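Lysozyme inhibitor LprI-like N-terminal domain-containing protein (Burkholderia thailandensis, PDB 6AR7) is of unknown function but contains LprI-like regions and may act as a lysozyme inhibitor. Local coordinates at residues E93-T104 and R213-V224. Sequence-based numbering, arbitrary orientation.
Sequences EAHLVRAVYETT and RVATLKRFSETV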
ATOM      1  N   GLU A  93      -2.128   5.157  -8.751  1.00 29.59           N
ATOM      2  CA  GLU A  93      -2.935   3.997  -8.403  1.00 24.27           C
ATOM      3  C   GLU A  93      -4.416   4.366  -8.258  1.00 31.05           C
ATOM      4  O   GLU A  93      -5.294   3.558  -8.579  1.00 31.94           O
ATOM      5  CB  GLU A  93      -2.397   3.382  -7.117  1.00 23.79           C
ATOM      6  CG  GLU A  93      -3.068   2.099  -6.697  1.00 28.77           C
ATOM      7  CD  GLU A  93      -2.597   0.905  -7.499  1.00 31.37           C
ATOM      8  OE1 GLU A  93      -1.603   1.030  -8.255  1.00 29.43           O
ATOM      9  OE2 GLU A  93      -3.235  -0.162  -7.365  1.00 27.91           O
ATOM     10  N   ALA A  94      -4.716   5.583  -7.796  1.00 29.11           N
ATOM     11  CA  ALA A  94      -6.115   6.009  -7.734  1.00 32.36           C
ATOM     12  C   ALA A  94      -6.763   5.986  -9.114  1.00 35.96           C
ATOM     13  O   ALA A  94      -7.945   5.648  -9.244  1.00 41.01           O
ATOM     14  CB  ALA A  94      -6.220   7.402  -7.109  1.00 26.88           C
ATOM     15  N   HIS A  95      -6.008   6.345 -10.160  1.00 36.92           N
ATOM     16  CA  HIS A  95      -6.551   6.264 -11.514  1.00 36.83           C
ATOM     17  C   HIS A  95      -6.818   4.819 -11.903  1.00 34.92           C
ATOM     18  O   HIS A  95      -7.783   4.530 -12.617  1.00 39.58           O
ATOM     19  CB  HIS A  95      -5.584   6.880 -12.531  1.00 42.30           C
ATOM     20  CG  HIS A  95      -5.209   8.300 -12.241  1.00 47.02           C
ATOM     21  ND1 HIS A  95      -6.075   9.203 -11.668  1.00 52.88           N
ATOM     22  CD2 HIS A  95      -4.053   8.971 -12.450  1.00 49.69           C
ATOM     23  CE1 HIS A  95      -5.470  10.369 -11.536  1.00 52.25           C
ATOM     24  NE2 HIS A  95      -4.243  10.256 -12.009  1.00 50.31           N
ATOM     25  N   LEU A  96      -5.947   3.901 -11.475  1.00 33.27           N
ATOM     26  CA  LEU A  96      -6.142   2.491 -11.789  1.00 35.58           C
ATOM     27  C   LEU A  96      -7.347   1.938 -11.045  1.00 30.09           C
ATOM     28  O   LEU A  96      -8.144   1.180 -11.609  1.00 28.83           O
ATOM     29  CB  LEU A  96      -4.883   1.692 -11.436  1.00 32.37           C
ATOM     30  CG  LEU A  96      -4.979   0.160 -11.523  1.00 27.23           C
ATOM     31  CD1 LEU A  96      -5.395  -0.286 -12.925  1.00 25.38           C
ATOM     32  CD2 LEU A  96      -3.619  -0.482 -11.125  1.00 25.41           C
ATOM     33  N   VAL A  97      -7.503   2.324  -9.780  1.00 25.62           N
ATOM     34  CA  VAL A  97      -8.665   1.877  -9.021  1.00 30.40           C
ATOM     35  C   VAL A  97      -9.954   2.337  -9.704  1.00 35.81           C
ATOM     36  O   VAL A  97     -10.918   1.575  -9.832  1.00 33.19           O
ATOM     37  CB  VAL A  97      -8.562   2.375  -7.573  1.00 30.70           C
ATOM     38  CG1 VAL A  97      -9.885   2.170  -6.841  1.00 34.26           C
ATOM     39  CG2 VAL A  97      -7.440   1.650  -6.860  1.00 30.65           C
ATOM     40  N   ARG A  98      -9.992   3.590 -10.153  1.00 35.07           N
ATOM     41  CA  ARG A  98     -11.203   4.075 -10.809  1.00 36.81           C
ATOM     42  C   ARG A  98     -11.459   3.349 -12.119  1.00 38.93           C
ATOM     43  O   ARG A  98     -12.598   2.956 -12.402  1.00 39.37           O
ATOM     44  CB  ARG A  98     -11.127   5.576 -11.057  1.00 41.14           C
ATOM     45  CG  ARG A  98     -12.379   6.101 -11.766  1.00 58.53           C
ATOM     46  CD  ARG A  98     -12.304   7.583 -12.047  1.00 73.35           C
ATOM     47  NE  ARG A  98     -10.981   7.982 -12.512  1.00 86.48           N
ATOM     48  CZ  ARG A  98     -10.093   8.631 -11.763  1.00 94.93           C
ATOM     49  NH1 ARG A  98     -10.389   8.959 -10.509  1.00100.41           N
ATOM     50  NH2 ARG A  98      -8.909   8.950 -12.265  1.00 92.81           N
ATOM     51  N   ALA A  99     -10.417   3.153 -12.927  1.00 31.96           N
ATOM     52  CA  ALA A  99     -10.604   2.473 -14.201  1.00 32.32           C
ATOM     53  C   ALA A  99     -11.142   1.063 -14.005  1.00 35.33           C
ATOM     54  O   ALA A  99     -11.969   0.598 -14.790  1.00 38.86           O
ATOM     55  CB  ALA A  99      -9.285   2.432 -14.971  1.00 41.69           C
ATOM     56  N   VAL A 100     -10.703   0.363 -12.960  1.00 32.36           N
ATOM     57  CA  VAL A 100     -11.211  -0.987 -12.737  1.00 34.55           C
ATOM     58  C   VAL A 100     -12.660  -0.944 -12.261  1.00 31.95           C
ATOM     59  O   VAL A 100     -13.528  -1.634 -12.803  1.00 35.95           O
ATOM     60  CB  VAL A 100     -10.313  -1.757 -11.750  1.00 37.68           C
ATOM     61  CG1 VAL A 100     -11.034  -3.010 -11.247  1.00 36.80           C
ATOM     62  CG2 VAL A 100      -8.997  -2.152 -12.437  1.00 32.61           C
ATOM     63  N   TYR A 101     -12.948  -0.140 -11.240  1.00 28.14           N
ATOM     64  CA  TYR A 101     -14.261  -0.230 -10.621  1.00 28.32           C
ATOM     65  C   TYR A 101     -15.353   0.540 -11.349  1.00 32.71           C
ATOM     66  O   TYR A 101     -16.535   0.291 -11.085  1.00 41.64           O
ATOM     67  CB  TYR A 101     -14.177   0.215  -9.163  1.00 29.08           C
ATOM     68  CG  TYR A 101     -13.574  -0.856  -8.290  1.00 30.42           C
ATOM     69  CD1 TYR A 101     -14.358  -1.903  -7.817  1.00 24.69           C
ATOM     70  CD2 TYR A 101     -12.232  -0.827  -7.944  1.00 29.40           C
ATOM     71  CE1 TYR A 101     -13.817  -2.888  -7.000  1.00 27.61           C
ATOM     72  CE2 TYR A 101     -11.679  -1.809  -7.126  1.00 33.94           C
ATOM     73  CZ  TYR A 101     -12.477  -2.827  -6.658  1.00 31.97           C
ATOM     74  OH  TYR A 101     -11.936  -3.794  -5.861  1.00 32.54           O
ATOM     75  N   GLU A 102     -15.010   1.432 -12.275  1.00 36.87           N
ATOM     76  CA  GLU A 102     -16.067   2.048 -13.067  1.00 48.14           C
ATOM     77  C   GLU A 102     -16.663   1.080 -14.082  1.00 49.47           C
ATOM     78  O   GLU A 102     -17.683   1.401 -14.696  1.00 41.90           O
ATOM     79  CB  GLU A 102     -15.545   3.300 -13.773  1.00 51.32           C
ATOM     80  CG  GLU A 102     -14.579   3.018 -14.924  1.00 59.05           C
ATOM     81  CD  GLU A 102     -14.204   4.283 -15.688  1.00 68.58           C
ATOM     82  OE1 GLU A 102     -14.753   5.361 -15.355  1.00 78.27           O
ATOM     83  OE2 GLU A 102     -13.363   4.199 -16.616  1.00 59.50           O
ATOM     84  N   THR A 103     -16.072  -0.095 -14.272  1.00 46.74           N
ATOM     85  CA  THR A 103     -16.675  -1.107 -15.132  1.00 43.21           C
ATOM     86  C   THR A 103     -17.574  -2.064 -14.362  1.00 43.30           C
ATOM     87  O   THR A 103     -18.060  -3.034 -14.957  1.00 45.41           O
ATOM     88  CB  THR A 103     -15.594  -1.914 -15.875  1.00 47.23           C
ATOM     89  OG1 THR A 103     -14.976  -2.844 -14.973  1.00 44.63           O
ATOM     90  CG2 THR A 103     -14.523  -0.998 -16.442  1.00 50.70           C
ATOM     91  N   THR A 104     -17.779  -1.823 -13.062  1.00 39.64           N
ATOM     92  CA  THR A 104     -18.551  -2.660 -12.151  1.00 40.00           C
ATOM     93  C   THR A 104     -19.845  -1.971 -11.751  1.00 42.66           C
ATOM     94  O   THR A 104     -20.020  -0.765 -11.946  1.00 43.76           O
ATOM     95  CB  THR A 104     -17.769  -2.956 -10.862  1.00 35.83           C
ATOM     96  OG1 THR A 104     -17.706  -1.772 -10.043  1.00 35.24           O
ATOM     97  CG2 THR A 104     -16.370  -3.401 -11.182  1.00 35.33           C
ATOM     98  N   ARG A 213       1.205  -6.428  -3.356  1.00 22.48           N
ATOM     99  CA  ARG A 213       0.872  -6.026  -4.713  1.00 28.28           C
ATOM    100  C   ARG A 213       0.262  -7.190  -5.501  1.00 27.31           C
ATOM    101  O   ARG A 213      -0.662  -6.982  -6.298  1.00 25.27           O
ATOM    102  CB  ARG A 213       2.115  -5.466  -5.412  1.00 30.41           C
ATOM    103  CG  ARG A 213       1.826  -4.839  -6.791  1.00 27.12           C
ATOM    104  CD  ARG A 213       0.787  -3.733  -6.702  1.00 22.17           C
ATOM    105  NE  ARG A 213       0.657  -3.002  -7.971  1.00 29.34           N
ATOM    106  CZ  ARG A 213      -0.288  -2.093  -8.220  1.00 32.64           C
ATOM    107  NH1 ARG A 213      -1.184  -1.807  -7.288  1.00 30.39           N
ATOM    108  NH2 ARG A 213      -0.343  -1.469  -9.397  1.00 23.78           N
ATOM    109  N   VAL A 214       0.738  -8.419  -5.276  1.00 25.54           N
ATOM    110  CA  VAL A 214       0.118  -9.588  -5.917  1.00 25.82           C
ATOM    111  C   VAL A 214      -1.384  -9.625  -5.623  1.00 33.55           C
ATOM    112  O   VAL A 214      -2.215  -9.825  -6.525  1.00 28.03           O
ATOM    113  CB  VAL A 214       0.793 -10.895  -5.457  1.00 33.07           C
ATOM    114  CG1 VAL A 214      -0.014 -12.084  -5.932  1.00 31.65           C
ATOM    115  CG2 VAL A 214       2.244 -11.031  -5.980  1.00 26.28           C
ATOM    116  N   ALA A 215      -1.747  -9.452  -4.349  1.00 30.46           N
ATOM    117  CA  ALA A 215      -3.146  -9.544  -3.940  1.00 31.01           C
ATOM    118  C   ALA A 215      -3.997  -8.449  -4.582  1.00 28.88           C
ATOM    119  O   ALA A 215      -5.130  -8.700  -5.007  1.00 30.54           O
ATOM    120  CB  ALA A 215      -3.242  -9.487  -2.415  1.00 29.84           C
ATOM    121  N   THR A 216      -3.465  -7.230  -4.672  1.00 29.57           N
ATOM    122  CA  THR A 216      -4.192  -6.163  -5.347  1.00 26.58           C
ATOM    123  C   THR A 216      -4.441  -6.507  -6.816  1.00 25.06           C
ATOM    124  O   THR A 216      -5.576  -6.427  -7.299  1.00 29.36           O
ATOM    125  CB  THR A 216      -3.421  -4.842  -5.235  1.00 28.88           C
ATOM    126  OG1 THR A 216      -3.272  -4.459  -3.853  1.00 30.79           O
ATOM    127  CG2 THR A 216      -4.153  -3.745  -5.988  1.00 26.45           C
ATOM    128  N   LEU A 217      -3.391  -6.906  -7.539  1.00 29.07           N
ATOM    129  CA  LEU A 217      -3.535  -7.205  -8.961  1.00 23.49           C
ATOM    130  C   LEU A 217      -4.462  -8.392  -9.178  1.00 30.02           C
ATOM    131  O   LEU A 217      -5.221  -8.428 -10.152  1.00 30.73           O
ATOM    132  CB  LEU A 217      -2.162  -7.484  -9.583  1.00 24.74           C
ATOM    133  CG  LEU A 217      -1.145  -6.338  -9.582  1.00 28.16           C
ATOM    134  CD1 LEU A 217       0.135  -6.793 -10.230  1.00 22.36           C
ATOM    135  CD2 LEU A 217      -1.682  -5.075 -10.255  1.00 30.45           C
ATOM    136  N   LYS A 218      -4.415  -9.379  -8.278  1.00 30.08           N
ATOM    137  CA  LYS A 218      -5.297 -10.536  -8.412  1.00 26.90           C
ATOM    138  C   LYS A 218      -6.756 -10.123  -8.270  1.00 32.18           C
ATOM    139  O   LYS A 218      -7.623 -10.555  -9.042  1.00 30.01           O
ATOM    140  CB  LYS A 218      -4.920 -11.597  -7.380  1.00 30.56           C
ATOM    141  CG  LYS A 218      -5.822 -12.811  -7.352  1.00 36.49           C
ATOM    142  CD  LYS A 218      -5.383 -13.789  -6.266  1.00 45.68           C
ATOM    143  CE  LYS A 218      -6.186 -15.085  -6.331  1.00 54.79           C
ATOM    144  NZ  LYS A 218      -6.814 -15.421  -5.020  1.00 62.02           N
ATOM    145  N   ARG A 219      -7.045  -9.301  -7.268  1.00 27.49           N
ATOM    146  CA  ARG A 219      -8.406  -8.828  -7.087  1.00 26.93           C
ATOM    147  C   ARG A 219      -8.857  -8.020  -8.286  1.00 25.93           C
ATOM    148  O   ARG A 219      -9.986  -8.186  -8.760  1.00 26.54           O
ATOM    149  CB  ARG A 219      -8.523  -7.998  -5.805  1.00 26.58           C
ATOM    150  CG  ARG A 219      -9.896  -7.413  -5.619  1.00 24.29           C
ATOM    151  CD  ARG A 219     -10.067  -6.793  -4.209  1.00 36.03           C
ATOM    152  NE  ARG A 219      -9.700  -7.756  -3.169  1.00 38.86           N
ATOM    153  CZ  ARG A 219     -10.477  -8.752  -2.753  1.00 53.74           C
ATOM    154  NH1 ARG A 219     -11.686  -8.920  -3.276  1.00 60.38           N
ATOM    155  NH2 ARG A 219     -10.043  -9.585  -1.813  1.00 51.07           N
ATOM    156  N   PHE A 220      -7.986  -7.145  -8.799  1.00 24.89           N
ATOM    157  CA  PHE A 220      -8.325  -6.396 -10.002  1.00 25.09           C
ATOM    158  C   PHE A 220      -8.680  -7.340 -11.136  1.00 30.80           C
ATOM    159  O   PHE A 220      -9.653  -7.119 -11.866  1.00 31.30           O
ATOM    160  CB  PHE A 220      -7.154  -5.518 -10.430  1.00 29.84           C
ATOM    161  CG  PHE A 220      -7.014  -4.265  -9.655  1.00 33.99           C
ATOM    162  CD1 PHE A 220      -8.095  -3.711  -9.007  1.00 41.21           C
ATOM    163  CD2 PHE A 220      -5.786  -3.633  -9.571  1.00 26.63           C
ATOM    164  CE1 PHE A 220      -7.957  -2.545  -8.321  1.00 40.88           C
ATOM    165  CE2 PHE A 220      -5.639  -2.460  -8.868  1.00 32.24           C
ATOM    166  CZ  PHE A 220      -6.726  -1.919  -8.236  1.00 34.41           C
ATOM    167  N   SER A 221      -7.859  -8.377 -11.329  1.00 31.58           N
ATOM    168  CA  SER A 221      -8.068  -9.278 -12.453  1.00 30.93           C
ATOM    169  C   SER A 221      -9.398 -10.003 -12.340  1.00 31.53           C
ATOM    170  O   SER A 221     -10.003 -10.345 -13.360  1.00 36.82           O
ATOM    171  CB  SER A 221      -6.925 -10.291 -12.550  1.00 28.14           C
ATOM    172  OG  SER A 221      -7.039 -11.255 -11.518  1.00 31.10           O
ATOM    173  N   GLU A 222      -9.881 -10.212 -11.115  1.00 34.23           N
ATOM    174  CA  GLU A 222     -11.172 -10.850 -10.886  1.00 37.13           C
ATOM    175  C   GLU A 222     -12.322  -9.859 -10.901  1.00 44.20           C
ATOM    176  O   GLU A 222     -13.488 -10.270 -10.870  1.00 45.05           O
ATOM    177  CB  GLU A 222     -11.169 -11.579  -9.542  1.00 37.53           C
ATOM    178  CG  GLU A 222     -10.154 -12.701  -9.440  1.00 36.09           C
ATOM    179  CD  GLU A 222      -9.897 -13.104  -7.993  1.00 53.89           C
ATOM    180  OE1 GLU A 222     -10.197 -12.293  -7.086  1.00 57.76           O
ATOM    181  OE2 GLU A 222      -9.384 -14.216  -7.757  1.00 57.39           O
ATOM    182  N   THR A 223     -12.024  -8.572 -10.976  1.00 39.50           N
ATOM    183  CA  THR A 223     -13.031  -7.535 -10.868  1.00 38.95           C
ATOM    184  C   THR A 223     -13.301  -6.823 -12.181  1.00 41.57           C
ATOM    185  O   THR A 223     -14.463  -6.612 -12.531  1.00 40.04           O
ATOM    186  CB  THR A 223     -12.598  -6.506  -9.809  1.00 35.65           C
ATOM    187  OG1 THR A 223     -12.439  -7.157  -8.538  1.00 34.03           O
ATOM    188  CG2 THR A 223     -13.630  -5.403  -9.686  1.00 33.11           C
ATOM    189  N   VAL A 224     -12.252  -6.466 -12.931  1.00 36.57           N
ATOM    190  CA  VAL A 224     -12.441  -5.640 -14.112  1.00 34.65           C
ATOM    191  C   VAL A 224     -13.317  -6.375 -15.109  1.00 39.96           C
ATOM    192  O   VAL A 224     -13.260  -7.606 -15.237  1.00 38.59           O
ATOM    193  CB  VAL A 224     -11.093  -5.241 -14.742  1.00 36.08           C
ATOM    194  CG1 VAL A 224     -10.450  -6.429 -15.505  1.00 33.30           C
ATOM    195  CG2 VAL A 224     -11.284  -4.033 -15.665  1.00 39.31           C
TER
HETATM  196  O   HOH W   1     -13.237  -5.953  -6.142  1.00 29.45           O
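F220 on helix 203-223 enters a hole formed by L96, V97, V100 and Y101 on helix 73-101, a worked example of knobs-into-holes packing. From CB, F220 CG stands anti to the carbonyl carbon (chi1 -79°), which swings the ring across to the neighbouring helix. There F220 CG lies 4.0 Å from V100 CG2, the methyl that covers one ring face in a CH-pi contact, while F220 CD1 also meets V100 CG1 and F220 CD2 lies 4.1 Å from L96 CD2. Further out, F220 CE1 abuts Y101 CE2, F220 CE2 packs 3.6 Å from L96 CD2, and F220 CZ at the tip reaches V97 CG2. The axes of helices 93-101 and 213-223 diverge by 27°, both running in the same general direction, within an all-helical fold in which M116 of helix 107-136 and L171 of helix 155-174 also touch the F220 side chain. At the ring edge, E93 OE2 lies 3.6 Å from F220 CE2 and joins a buried salt bridge: R213 NH1 gives E93 OE2 a nearly straight bond of 2.6 Å, in the guanidinium plane but from above the carboxylate plane, with a weak second bond from R213 NH2 to E93 OE1. W89 and Q187 hold E93 OE1 and R213 NE, respectively. T223 CG2 packs 3.7 Å from Y101 CE1, and one water links Y101 OH to T223 OG1.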